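PDB 2WNH: 3-phytase from Klebsiella pneumoniae, which probably hydrolyses phytate (inositol hexakisphosphate), beginning at its 3-phosphate, as a member of the histidine acid phosphatase family. Local coordinates for residues Val19-Arg24 with Trp284-Ala289; His25-Pro30 with Glu55-Gly60; Gln169-Ala174 with Thr239-Leu244; Asn314-Ser319 with Val338-Gln343. The protein carries 3 engineered substitutions. One frame throughout, in Å; residues are numbered along the deposited sequence.

The four contacts illustrate how chemistry follows place in a fold. Contact 1, wholly buried, lies in the central sheet and is zipped by backbone hydrogen bonds; contact 4 is equally buried, at the C-terminal end of strand 334-342 of the same sheet, yet joins its parts through shape and one bridging water. Contact 2 continues directly from strand 14-24, so His-25 meets both Ala-289 of contact 1 and Gly-318 of contact 4; it pins a loop to a helix start by one direct bond, and the second subunit lies beside it. Contact 3, farthest from the centre of the chain, joins helical elements through leucine and alanine carbons, with Leu-170 exposed at its margin.

Contact 1: residues Val19-Arg24 with Trp284-Ala289; sequences VVELSR and WLLLVA
Glu-21 and Trp-284 lie side by side on neighbouring parallel strands in the mixed sheet that forms the core of the histidine phosphatase fold. With CG anti to the backbone N (chi1 -178°), Glu-21 runs out extended along the indole, and its OE1 accepts from Trp-284 NE1 at 3.2 Å. The bond is somewhat bent, 140° at the hydrogen, although carboxylate and ring are nearly coplanar, 27° apart. OE2 forms a salt bridge with Lys-67 and a hydrogen bond with Ser-320; the nearby acid Glu-71 would tend to raise the proton affinity of Glu-21, an effect that the salt bridge probably offsets. Val-19 flanks the same indole, CG1 lying 3.7 Å from Trp-284 CD1, and Leu-286 CD1 packs 3.9 Å from Glu-21 CG on the other strand.

The opposite face is mainly hydrocarbon up to Arg-24: Leu-22 crosses Leu-287 obliquely, its CD1 3.9 Å from Leu-287 CB, and also reaches towards the methyl of Ala-289. Between the two layers runs the parallel ladder, in which Val-19, Glu-21 and Ser-23 bond alternately to Leu-285, Leu-287 and Ala-289; Glu-21 N to Leu-285 O, at 2.8 Å, is one rung, and Leu-287 N to Glu-21 O, at 2.7 Å, is the next. At the C-terminal end, Ser-23 OG leans forward along its own strand and donates to Arg-24 O at 2.8 Å, from above the carbonyl plane.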
loop_
_atom_site.group_PDB
_atom_site.type_symbol
_atom_site.label_atom_id
_atom_site.label_comp_id
_atom_site.label_asym_id
_atom_site.label_seq_id
_atom_site.Cartn_x
_atom_site.Cartn_y
_atom_site.Cartn_z
ATOM N N VAL B 19 -22.730 2.456 -16.827
ATOM C CA VAL B 19 -23.450 1.715 -15.802
ATOM C C VAL B 19 -24.518 2.614 -15.185
ATOM O O VAL B 19 -24.259 3.771 -14.827
ATOM C CB VAL B 19 -22.486 1.245 -14.661
ATOM C CG1 VAL B 19 -23.273 0.496 -13.573
ATOM C CG2 VAL B 19 -21.351 0.337 -15.192
ATOM N N VAL B 20 -25.736 2.075 -15.051
ATOM C CA VAL B 20 -26.780 2.726 -14.249
ATOM C C VAL B 20 -27.179 1.724 -13.180
ATOM O O VAL B 20 -27.567 0.595 -13.500
ATOM C CB VAL B 20 -28.037 3.100 -15.109
ATOM C CG1 VAL B 20 -29.206 3.568 -14.228
ATOM C CG2 VAL B 20 -27.670 4.170 -16.134
ATOM N N GLU B 21 -27.057 2.129 -11.920
ATOM C CA GLU B 21 -27.315 1.224 -10.804
ATOM C C GLU B 21 -28.305 1.808 -9.792
ATOM O O GLU B 21 -28.217 3.006 -9.424
ATOM C CB GLU B 21 -25.988 0.917 -10.103
ATOM C CG GLU B 21 -26.094 -0.051 -8.933
ATOM C CD GLU B 21 -24.735 -0.556 -8.483
ATOM O OE1 GLU B 21 -23.731 0.112 -8.762
ATOM O OE2 GLU B 21 -24.672 -1.659 -7.898
ATOM N N LEU B 22 -29.249 0.950 -9.379
ATOM C CA LEU B 22 -30.242 1.267 -8.353
ATOM C C LEU B 22 -30.027 0.319 -7.176
ATOM O O LEU B 22 -30.368 -0.862 -7.262
ATOM C CB LEU B 22 -31.679 1.117 -8.916
ATOM C CG LEU B 22 -32.820 1.377 -7.898
ATOM C CD1 LEU B 22 -32.802 2.827 -7.362
ATOM C CD2 LEU B 22 -34.195 1.035 -8.487
ATOM N N SER B 23 -29.511 0.861 -6.072
ATOM C CA SER B 23 -29.142 0.099 -4.895
ATOM C C SER B 23 -30.171 0.288 -3.793
ATOM O O SER B 23 -30.693 1.392 -3.626
ATOM C CB SER B 23 -27.802 0.610 -4.362
ATOM O OG SER B 23 -27.386 -0.117 -3.203
ATOM N N ARG B 24 -30.410 -0.771 -3.015
ATOM C CA ARG B 24 -31.143 -0.646 -1.765
ATOM C C ARG B 24 -30.159 -0.118 -0.740
ATOM O O ARG B 24 -28.943 -0.363 -0.840
ATOM C CB ARG B 24 -31.677 -2.022 -1.295
ATOM C CG ARG B 24 -32.626 -1.907 -0.099
ATOM C CD ARG B 24 -33.012 -3.264 0.500
ATOM N NE ARG B 24 -33.732 -3.041 1.776
ATOM C CZ ARG B 24 -34.085 -3.997 2.638
ATOM N NH1 ARG B 24 -33.826 -5.271 2.373
ATOM N NH2 ARG B 24 -34.686 -3.670 3.788
ATOM N N TRP B 284 -20.769 6.101 -14.607
ATOM C CA TRP B 284 -21.552 5.334 -13.626
ATOM C C TRP B 284 -22.554 6.260 -12.936
ATOM O O TRP B 284 -22.157 7.225 -12.273
ATOM C CB TRP B 284 -20.550 4.687 -12.648
ATOM C CG TRP B 284 -21.048 3.813 -11.565
ATOM C CD1 TRP B 284 -22.324 3.331 -11.358
ATOM C CD2 TRP B 284 -20.237 3.293 -10.507
ATOM N NE1 TRP B 284 -22.341 2.546 -10.201
ATOM C CE2 TRP B 284 -21.072 2.516 -9.670
ATOM C CE3 TRP B 284 -18.870 3.409 -10.194
ATOM C CZ2 TRP B 284 -20.583 1.847 -8.525
ATOM C CZ3 TRP B 284 -18.377 2.741 -9.052
ATOM C CH2 TRP B 284 -19.245 1.985 -8.225
ATOM N N LEU B 285 -23.857 5.977 -13.125
ATOM C CA LEU B 285 -24.928 6.693 -12.431
ATOM C C LEU B 285 -25.358 5.746 -11.340
ATOM O O LEU B 285 -25.727 4.607 -11.614
ATOM C CB LEU B 285 -26.110 6.962 -13.369
ATOM C CG LEU B 285 -27.335 7.678 -12.768
ATOM C CD1 LEU B 285 -26.953 9.076 -12.271
ATOM C CD2 LEU B 285 -28.475 7.749 -13.842
ATOM N N LEU B 286 -25.263 6.222 -10.111
ATOM C CA LEU B 286 -25.561 5.394 -8.949
ATOM C C LEU B 286 -26.689 6.069 -8.156
ATOM O O LEU B 286 -26.545 7.204 -7.664
ATOM C CB LEU B 286 -24.293 5.204 -8.096
ATOM C CG LEU B 286 -24.492 4.546 -6.729
ATOM C CD1 LEU B 286 -25.092 3.147 -6.911
ATOM C CD2 LEU B 286 -23.171 4.436 -5.936
ATOM N N LEU B 287 -27.808 5.349 -8.068
ATOM C CA LEU B 287 -29.012 5.780 -7.364
ATOM C C LEU B 287 -29.196 4.881 -6.147
ATOM O O LEU B 287 -29.111 3.661 -6.247
ATOM C CB LEU B 287 -30.233 5.631 -8.273
ATOM C CG LEU B 287 -30.139 6.254 -9.671
ATOM C CD1 LEU B 287 -31.446 5.977 -10.430
ATOM C CD2 LEU B 287 -29.870 7.748 -9.586
ATOM N N VAL B 288 -29.480 5.491 -5.003
ATOM C CA VAL B 288 -29.580 4.714 -3.783
ATOM C C VAL B 288 -30.924 5.036 -3.120
ATOM O O VAL B 288 -31.186 6.187 -2.742
ATOM C CB VAL B 288 -28.366 4.975 -2.848
ATOM C CG1 VAL B 288 -28.432 4.067 -1.618
ATOM C CG2 VAL B 288 -27.024 4.707 -3.616
ATOM N N ALA B 289 -31.742 3.999 -2.981
ATOM C CA ALA B 289 -33.105 4.160 -2.468
ATOM C C ALA B 289 -33.551 2.925 -1.679
ATOM O O ALA B 289 -32.780 2.354 -0.903
ATOM C CB ALA B 289 -34.078 4.500 -3.613
#

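Contact 2: residues His25-Pro30 with Glu55-Gly60; sequences HGIRPP and ELTGHG
The RHGxRxP signature of histidine acid phosphatases, here Arg-24 to Pro-30, rests on the start of helix 58-77, where Ile-27 meets Thr-57. A nearly straight hydrogen bond, 172° at the hydrogen, runs from Thr-57 N to Ile-27 O at 3.0 Å. The same threonine is the N-cap of the helix: chi1 of 71° sets OG1 between its backbone N and carbonyl carbon, where it accepts from Gly-60 N at 2.8 Å, and it also bonds to Glu-220. One residue thus fixes the loop with its backbone and the helix end with its side chain.

Van der Waals contacts surround this bond. Leu-56 CD1 packs against the loop backbone, 3.4 Å from Gly-26 C; the tip of Ile-27, CD1, meets the edge of the His-59 imidazole at CD2, 3.7 Å away. Pro-29 slides past Thr-57 in the opposite direction, bringing CD to 3.7 Å from CG2. A water completes the join, accepting from Ile-27 N and donating to Gly-60 O. The far side of His-59 belongs to the assembly, since its ND1 bonds to Asp-110 of the second subunit. Within the loop, His-25 ND1 donates to Gly-26 O in the plane of its own ring, at 2.8 Å, fixing the imidazole's rotation. A loop of this signature leaving a sheet strand is the family hallmark; its histidine is the nucleophile in relatives, a role His-25 probably shares.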
loop_
_atom_site.group_PDB
_atom_site.type_symbol
_atom_site.label_atom_id
_atom_site.label_comp_id
_atom_site.label_asym_id
_atom_site.label_seq_id
_atom_site.Cartn_x
_atom_site.Cartn_y
_atom_site.Cartn_z
ATOM N N HIS B 25 -30.672 0.585 0.261
ATOM C CA HIS B 25 -29.830 0.910 1.415
ATOM C C HIS B 25 -29.324 -0.379 2.097
ATOM O O HIS B 25 -29.843 -1.480 1.858
ATOM C CB HIS B 25 -30.599 1.810 2.377
ATOM C CG HIS B 25 -31.857 1.190 2.886
ATOM N ND1 HIS B 25 -31.866 0.159 3.802
ATOM C CD2 HIS B 25 -33.156 1.458 2.599
ATOM C CE1 HIS B 25 -33.120 -0.184 4.059
ATOM N NE2 HIS B 25 -33.920 0.588 3.341
ATOM N N GLY B 26 -28.268 -0.243 2.892
ATOM C CA GLY B 26 -27.735 -1.365 3.658
ATOM C C GLY B 26 -28.577 -1.687 4.885
ATOM O O GLY B 26 -29.679 -1.151 5.068
ATOM N N ILE B 27 -28.048 -2.579 5.719
ATOM C CA ILE B 27 -28.758 -3.056 6.912
ATOM C C ILE B 27 -29.188 -1.924 7.855
ATOM O O ILE B 27 -28.416 -1.023 8.164
ATOM C CB ILE B 27 -27.898 -4.097 7.669
ATOM C CG1 ILE B 27 -27.542 -5.267 6.732
ATOM C CG2 ILE B 27 -28.587 -4.558 8.981
ATOM C CD1 ILE B 27 -26.324 -6.039 7.192
ATOM N N ARG B 28 -30.457 -1.970 8.282
ATOM C CA ARG B 28 -31.006 -1.035 9.285
ATOM C C ARG B 28 -31.752 -1.861 10.344
ATOM O O ARG B 28 -32.171 -2.992 10.051
ATOM C CB ARG B 28 -32.037 -0.084 8.645
ATOM C CG ARG B 28 -33.082 -0.801 7.800
ATOM C CD ARG B 28 -34.339 0.069 7.643
ATOM N NE ARG B 28 -35.375 -0.646 6.901
ATOM C CZ ARG B 28 -36.132 -1.619 7.409
ATOM N NH1 ARG B 28 -36.014 -1.992 8.688
ATOM N NH2 ARG B 28 -37.036 -2.213 6.628
ATOM N N PRO B 29 -31.934 -1.285 11.556
ATOM C CA PRO B 29 -32.867 -1.903 12.518
ATOM C C PRO B 29 -34.270 -1.673 11.972
ATOM O O PRO B 29 -34.434 -0.959 10.970
ATOM C CB PRO B 29 -32.666 -1.070 13.789
ATOM C CG PRO B 29 -31.337 -0.315 13.565
ATOM C CD PRO B 29 -31.350 -0.047 12.085
ATOM N N PRO B 30 -35.301 -2.236 12.635
ATOM C CA PRO B 30 -36.664 -1.911 12.205
ATOM C C PRO B 30 -36.866 -0.396 12.173
ATOM O O PRO B 30 -36.234 0.329 12.929
ATOM C CB PRO B 30 -37.543 -2.529 13.326
ATOM C CG PRO B 30 -36.616 -2.771 14.468
ATOM C CD PRO B 30 -35.291 -3.112 13.819
ATOM N N GLU B 55 -32.023 3.710 10.786
ATOM C CA GLU B 55 -30.741 4.264 10.273
ATOM C C GLU B 55 -29.790 3.147 9.837
ATOM O O GLU B 55 -30.002 1.977 10.178
ATOM C CB GLU B 55 -30.099 5.217 11.287
ATOM C CG GLU B 55 -30.995 6.417 11.573
ATOM C CD GLU B 55 -30.324 7.508 12.385
ATOM O OE1 GLU B 55 -29.123 7.400 12.729
ATOM O OE2 GLU B 55 -31.021 8.499 12.685
ATOM N N LEU B 56 -28.774 3.489 9.032
ATOM C CA LEU B 56 -27.847 2.454 8.534
ATOM C C LEU B 56 -26.920 2.036 9.693
ATOM O O LEU B 56 -26.287 2.889 10.339
ATOM C CB LEU B 56 -27.001 2.990 7.375
ATOM C CG LEU B 56 -25.966 2.017 6.770
ATOM C CD1 LEU B 56 -26.648 0.916 5.984
ATOM C CD2 LEU B 56 -24.962 2.760 5.856
ATOM N N THR B 57 -26.835 0.735 9.954
ATOM C CA THR B 57 -25.974 0.273 11.051
ATOM C C THR B 57 -24.511 0.286 10.613
ATOM O O THR B 57 -24.233 0.308 9.409
ATOM C CB THR B 57 -26.323 -1.150 11.499
ATOM O OG1 THR B 57 -25.923 -2.094 10.497
ATOM C CG2 THR B 57 -27.835 -1.282 11.766
ATOM N N GLY B 58 -23.589 0.236 11.587
ATOM C CA GLY B 58 -22.163 0.220 11.260
ATOM C C GLY B 58 -21.830 -1.033 10.461
ATOM O O GLY B 58 -21.101 -0.981 9.468
ATOM N N HIS B 59 -22.354 -2.176 10.893
ATOM C CA HIS B 59 -22.156 -3.425 10.172
ATOM C C HIS B 59 -22.718 -3.309 8.738
ATOM O O HIS B 59 -22.099 -3.768 7.749
ATOM C CB HIS B 59 -22.820 -4.563 10.956
ATOM C CG HIS B 59 -22.690 -5.917 10.325
ATOM N ND1 HIS B 59 -21.847 -6.884 10.834
ATOM C CD2 HIS B 59 -23.331 -6.489 9.272
ATOM C CE1 HIS B 59 -21.968 -7.989 10.111
ATOM N NE2 HIS B 59 -22.863 -7.775 9.160
ATOM N N GLY B 60 -23.872 -2.652 8.630
ATOM C CA GLY B 60 -24.466 -2.347 7.315
ATOM C C GLY B 60 -23.529 -1.525 6.448
ATOM O O GLY B 60 -23.351 -1.830 5.267
HETATM O O HOH W 1 -25.550 -3.602 4.500
#

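Contact 3: residues Gln169-Ala174 with Thr239-Leu244; sequences QLLKQA and TALLPL
Leu-170 and Leu-171 of helix 165-175 face Ala-240 and Leu-241, in the turn after helix 235-239, and Leu-244 of helix 243-250. Van der Waals packing is the whole of the direct interaction. Leu-241 supplies the main protrusion: with CG anti to the carbonyl carbon (chi1 -57°), its CD2 methyl points at the helix backbone, 3.7 Å from Leu-170 CB and 3.5 Å from Leu-171 N. The same Leu-241 CD2 lies 4.0 Å from Leu-171 CB. Leu-170 CD1 meets Ala-240 CB at 3.7 Å. Deeper in, the side chain of Leu-171 lies aslant that of Leu-244, Leu-171 CD2 to Leu-244 CD1 being 4.0 Å, and Leu-171 continues onto Met-207 and Leu-214 of helix 204-219.

Hydrogen bonds shape the turn rather than cross the contact. Thr-239 to Leu-242 form a type I beta turn, with Leu-242 N reaching Thr-239 O at 3.2 Å, and this turn presents Ala-240 and Leu-241 to the helix.

With no hydrogen bond crossing between the segments, the join rests on the fit of aliphatic groups and on burial of Leu-171, Leu-241 and Leu-244, without the directionality that hydrogen bonds would bring.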
loop_
_atom_site.group_PDB
_atom_site.type_symbol
_atom_site.label_atom_id
_atom_site.label_comp_id
_atom_site.label_asym_id
_atom_site.label_seq_id
_atom_site.Cartn_x
_atom_site.Cartn_y
_atom_site.Cartn_z
ATOM N N GLN B 169 -46.342 -21.062 10.813
ATOM C CA GLN B 169 -45.992 -21.854 11.998
ATOM C C GLN B 169 -44.517 -21.685 12.412
ATOM O O GLN B 169 -44.217 -21.470 13.594
ATOM C CB GLN B 169 -46.373 -23.328 11.768
ATOM C CG GLN B 169 -46.015 -24.291 12.908
ATOM C CD GLN B 169 -46.548 -23.870 14.285
ATOM O OE1 GLN B 169 -47.661 -23.336 14.419
ATOM N NE2 GLN B 169 -45.748 -24.131 15.321
ATOM N N LEU B 170 -43.617 -21.725 11.431
ATOM C CA LEU B 170 -42.193 -21.436 11.676
ATOM C C LEU B 170 -41.975 -20.054 12.263
ATOM O O LEU B 170 -41.166 -19.900 13.177
ATOM C CB LEU B 170 -41.360 -21.624 10.408
ATOM C CG LEU B 170 -41.290 -23.025 9.797
ATOM C CD1 LEU B 170 -40.481 -22.968 8.534
ATOM C CD2 LEU B 170 -40.694 -24.044 10.763
ATOM N N LEU B 171 -42.683 -19.044 11.747
ATOM C CA LEU B 171 -42.581 -17.696 12.301
ATOM C C LEU B 171 -43.096 -17.645 13.745
ATOM O O LEU B 171 -42.462 -17.047 14.609
ATOM C CB LEU B 171 -43.294 -16.655 11.417
ATOM C CG LEU B 171 -43.224 -15.189 11.888
ATOM C CD1 LEU B 171 -41.767 -14.629 11.901
ATOM C CD2 LEU B 171 -44.112 -14.296 11.056
ATOM N N LYS B 172 -44.241 -18.281 13.994
ATOM C CA LYS B 172 -44.824 -18.331 15.338
ATOM C C LYS B 172 -43.844 -18.932 16.338
ATOM O O LYS B 172 -43.636 -18.373 17.420
ATOM C CB LYS B 172 -46.136 -19.129 15.334
ATOM C CG LYS B 172 -46.998 -18.868 16.558
ATOM C CD LYS B 172 -48.303 -19.645 16.495
ATOM C CE LYS B 172 -49.265 -19.213 17.603
ATOM N NZ LYS B 172 -50.687 -19.587 17.277
ATOM N N GLN B 173 -43.239 -20.056 15.962
ATOM C CA GLN B 173 -42.225 -20.730 16.796
ATOM C C GLN B 173 -41.064 -19.815 17.186
ATOM O O GLN B 173 -40.530 -19.913 18.299
ATOM C CB GLN B 173 -41.656 -21.937 16.065
ATOM C CG GLN B 173 -42.584 -23.132 15.999
ATOM C CD GLN B 173 -42.087 -24.214 15.042
ATOM O OE1 GLN B 173 -42.855 -25.075 14.617
ATOM N NE2 GLN B 173 -40.804 -24.170 14.698
ATOM N N ALA B 174 -40.669 -18.934 16.267
ATOM C CA ALA B 174 -39.516 -18.063 16.486
ATOM C C ALA B 174 -39.849 -16.874 17.379
ATOM O O ALA B 174 -39.012 -16.455 18.186
ATOM C CB ALA B 174 -38.949 -17.574 15.131
ATOM N N THR B 239 -34.233 -18.292 5.642
ATOM C CA THR B 239 -34.711 -18.655 4.296
ATOM C C THR B 239 -36.131 -19.226 4.318
ATOM O O THR B 239 -36.976 -18.856 3.482
ATOM C CB THR B 239 -33.751 -19.664 3.636
ATOM O OG1 THR B 239 -32.459 -19.064 3.521
ATOM C CG2 THR B 239 -34.249 -20.084 2.259
ATOM N N ALA B 240 -36.395 -20.104 5.286
ATOM C CA ALA B 240 -37.708 -20.739 5.431
ATOM C C ALA B 240 -38.846 -19.754 5.723
ATOM O O ALA B 240 -39.999 -20.073 5.461
ATOM C CB ALA B 240 -37.644 -21.790 6.527
ATOM N N LEU B 241 -38.528 -18.579 6.274
ATOM C CA LEU B 241 -39.528 -17.566 6.604
ATOM C C LEU B 241 -39.851 -16.623 5.452
ATOM O O LEU B 241 -40.881 -15.941 5.487
ATOM C CB LEU B 241 -39.094 -16.743 7.822
ATOM C CG LEU B 241 -38.818 -17.550 9.086
ATOM C CD1 LEU B 241 -38.205 -16.682 10.174
ATOM C CD2 LEU B 241 -40.109 -18.204 9.574
ATOM N N LEU B 242 -38.959 -16.558 4.460
ATOM C CA LEU B 242 -39.003 -15.508 3.439
ATOM C C LEU B 242 -40.217 -15.564 2.509
ATOM O O LEU B 242 -40.620 -14.534 1.946
ATOM C CB LEU B 242 -37.690 -15.485 2.627
ATOM C CG LEU B 242 -36.443 -15.085 3.420
ATOM C CD1 LEU B 242 -35.200 -15.160 2.523
ATOM C CD2 LEU B 242 -36.588 -13.693 4.078
ATOM N N PRO B 243 -40.816 -16.748 2.358
ATOM C CA PRO B 243 -42.046 -16.874 1.565
ATOM C C PRO B 243 -43.141 -15.860 1.967
ATOM O O PRO B 243 -43.904 -15.384 1.122
ATOM C CB PRO B 243 -42.551 -18.308 1.647
ATOM N N LEU B 244 -43.216 -15.509 3.249
ATOM C CA LEU B 244 -44.175 -14.500 3.705
ATOM C C LEU B 244 -43.850 -13.109 3.161
ATOM O O LEU B 244 -44.735 -12.300 2.896
ATOM C CB LEU B 244 -44.230 -14.465 5.234
ATOM C CG LEU B 244 -45.027 -15.608 5.880
ATOM C CD1 LEU B 244 -44.778 -15.654 7.396
ATOM C CD2 LEU B 244 -46.501 -15.416 5.588
#

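Contact 4: residues Asn314-Ser319 with Val338-Gln343; sequences NIPPGS and VYFQAQ
The ring of Phe-340 is the large bump here, pushed into a hollow lined by Asn-314, Ile-315, Pro-316 and Ser-319. Its tip leads: Phe-340 CZ lies 3.3 Å from Ser-319 OG, and Phe-340 CE2 stands 3.5 Å from Asn-314 O. Pro-316 comes at the ring edge, in plane, its CD 3.9 Å from Phe-340 CZ, so its side chain crosses the phenyl rather than stacking on it; a stacking partner is Trp-305. With CG opposite the backbone N (chi1 180°), Phe-340 extends its ring from the strand towards the loop.

A smaller bump, Ala-342 CB, fits the notch between Pro-316 CG at 3.6 Å and Ser-319 CB at 3.7 Å. The loop 314-319 leads into strand 320-328, which forms a beta-hairpin with strand 334-342 in the mixed sheet, so the contact folds the hairpin's entrance onto its exit. The notch keeps its form through a type II turn from Pro-316 to Ser-319, with Gly-318 at positive phi. Pro-316 O is gripped twice, by Ser-319 N and, on a lone pair in the carbonyl plane, by Ser-319 OG at 2.7 Å. Beyond the turn, a water donates to Pro-317 O and accepts from Gln-343 N, each at 2.9 Å.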
loop_
_atom_site.group_PDB
_atom_site.type_symbol
_atom_site.label_atom_id
_atom_site.label_comp_id
_atom_site.label_asym_id
_atom_site.label_seq_id
_atom_site.Cartn_x
_atom_site.Cartn_y
_atom_site.Cartn_z
ATOM N N ASN B 314 -36.764 -11.568 -3.673
ATOM C CA ASN B 314 -36.235 -10.966 -2.444
ATOM C C ASN B 314 -35.181 -9.905 -2.786
ATOM O O ASN B 314 -34.373 -10.108 -3.699
ATOM C CB ASN B 314 -35.626 -12.025 -1.516
ATOM C CG ASN B 314 -35.206 -11.454 -0.192
ATOM O OD1 ASN B 314 -34.108 -10.908 -0.053
ATOM N ND2 ASN B 314 -36.073 -11.577 0.801
ATOM N N ILE B 315 -35.234 -8.779 -2.078
ATOM C CA ILE B 315 -34.289 -7.671 -2.259
ATOM C C ILE B 315 -33.481 -7.445 -0.949
ATOM O O ILE B 315 -33.933 -6.735 -0.038
ATOM C CB ILE B 315 -35.058 -6.361 -2.685
ATOM C CG1 ILE B 315 -35.905 -6.589 -3.947
ATOM C CG2 ILE B 315 -34.094 -5.159 -2.862
ATOM C CD1 ILE B 315 -37.171 -5.669 -3.995
ATOM N N PRO B 316 -32.299 -8.084 -0.825
ATOM C CA PRO B 316 -31.464 -7.950 0.370
ATOM C C PRO B 316 -30.868 -6.568 0.589
ATOM O O PRO B 316 -30.753 -5.765 -0.348
ATOM C CB PRO B 316 -30.339 -8.974 0.119
ATOM C CG PRO B 316 -30.954 -9.985 -0.823
ATOM C CD PRO B 316 -31.738 -9.078 -1.757
ATOM N N PRO B 317 -30.484 -6.260 1.832
ATOM C CA PRO B 317 -29.811 -4.968 2.064
ATOM C C PRO B 317 -28.537 -4.837 1.223
ATOM O O PRO B 317 -27.774 -5.821 1.076
ATOM C CB PRO B 317 -29.459 -5.022 3.561
ATOM C CG PRO B 317 -29.506 -6.507 3.900
ATOM C CD PRO B 317 -30.634 -7.042 3.068
ATOM N N GLY B 318 -28.327 -3.645 0.676
ATOM C CA GLY B 318 -27.193 -3.349 -0.187
ATOM C C GLY B 318 -27.198 -4.090 -1.523
ATOM O O GLY B 318 -26.200 -4.071 -2.235
ATOM N N SER B 319 -28.312 -4.734 -1.879
ATOM C CA SER B 319 -28.432 -5.378 -3.185
ATOM C C SER B 319 -28.723 -4.300 -4.242
ATOM O O SER B 319 -29.088 -3.175 -3.888
ATOM C CB SER B 319 -29.565 -6.406 -3.161
ATOM O OG SER B 319 -30.827 -5.755 -3.019
ATOM N N VAL B 338 -28.630 -6.542 -18.113
ATOM C CA VAL B 338 -29.533 -6.154 -17.034
ATOM C C VAL B 338 -29.453 -7.254 -15.990
ATOM O O VAL B 338 -29.619 -8.434 -16.309
ATOM C CB VAL B 338 -30.996 -6.055 -17.559
ATOM C CG1 VAL B 338 -31.929 -5.697 -16.421
ATOM C CG2 VAL B 338 -31.081 -5.033 -18.663
ATOM N N TYR B 339 -29.161 -6.899 -14.736
ATOM C CA TYR B 339 -29.073 -7.950 -13.720
ATOM C C TYR B 339 -29.391 -7.456 -12.328
ATOM O O TYR B 339 -29.418 -6.245 -12.080
ATOM C CB TYR B 339 -27.700 -8.652 -13.747
ATOM C CG TYR B 339 -26.505 -7.764 -13.531
ATOM C CD1 TYR B 339 -25.904 -7.118 -14.601
ATOM C CD2 TYR B 339 -25.959 -7.597 -12.254
ATOM C CE1 TYR B 339 -24.795 -6.315 -14.413
ATOM C CE2 TYR B 339 -24.823 -6.792 -12.051
ATOM C CZ TYR B 339 -24.267 -6.149 -13.142
ATOM O OH TYR B 339 -23.135 -5.359 -13.026
ATOM N N PHE B 340 -29.658 -8.403 -11.432
ATOM C CA PHE B 340 -29.862 -8.107 -10.041
ATOM C C PHE B 340 -28.783 -8.850 -9.268
ATOM O O PHE B 340 -28.468 -10.000 -9.589
ATOM C CB PHE B 340 -31.243 -8.572 -9.564
ATOM C CG PHE B 340 -31.492 -8.288 -8.104
ATOM C CD1 PHE B 340 -31.655 -6.977 -7.647
ATOM C CD2 PHE B 340 -31.523 -9.326 -7.174
ATOM C CE1 PHE B 340 -31.850 -6.694 -6.294
ATOM C CE2 PHE B 340 -31.733 -9.041 -5.807
ATOM C CZ PHE B 340 -31.893 -7.731 -5.376
ATOM N N GLN B 341 -28.192 -8.174 -8.291
ATOM C CA GLN B 341 -27.118 -8.774 -7.501
ATOM C C GLN B 341 -27.310 -8.538 -6.012
ATOM O O GLN B 341 -27.809 -7.481 -5.615
ATOM C CB GLN B 341 -25.748 -8.229 -7.961
ATOM C CG GLN B 341 -25.526 -6.759 -7.615
ATOM C CD GLN B 341 -24.222 -6.220 -8.184
ATOM O OE1 GLN B 341 -23.218 -6.926 -8.224
ATOM N NE2 GLN B 341 -24.244 -4.975 -8.644
ATOM N N ALA B 342 -26.862 -9.515 -5.211
ATOM C CA ALA B 342 -26.882 -9.448 -3.732
ATOM C C ALA B 342 -25.830 -10.354 -3.116
ATOM O O ALA B 342 -25.306 -11.238 -3.770
ATOM C CB ALA B 342 -28.258 -9.883 -3.201
ATOM N N GLN B 343 -25.562 -10.158 -1.837
ATOM C CA GLN B 343 -24.808 -11.161 -1.098
ATOM C C GLN B 343 -25.764 -12.097 -0.386
ATOM O O GLN B 343 -26.852 -11.685 0.026
ATOM C CB GLN B 343 -23.907 -10.496 -0.069
ATOM C CG GLN B 343 -22.724 -9.777 -0.700
ATOM C CD GLN B 343 -21.602 -9.565 0.310
ATOM O OE1 GLN B 343 -20.615 -10.339 0.367
ATOM N NE2 GLN B 343 -21.740 -8.533 1.112
HETATM O O HOH W 2 -26.773 -7.768 -0.776
#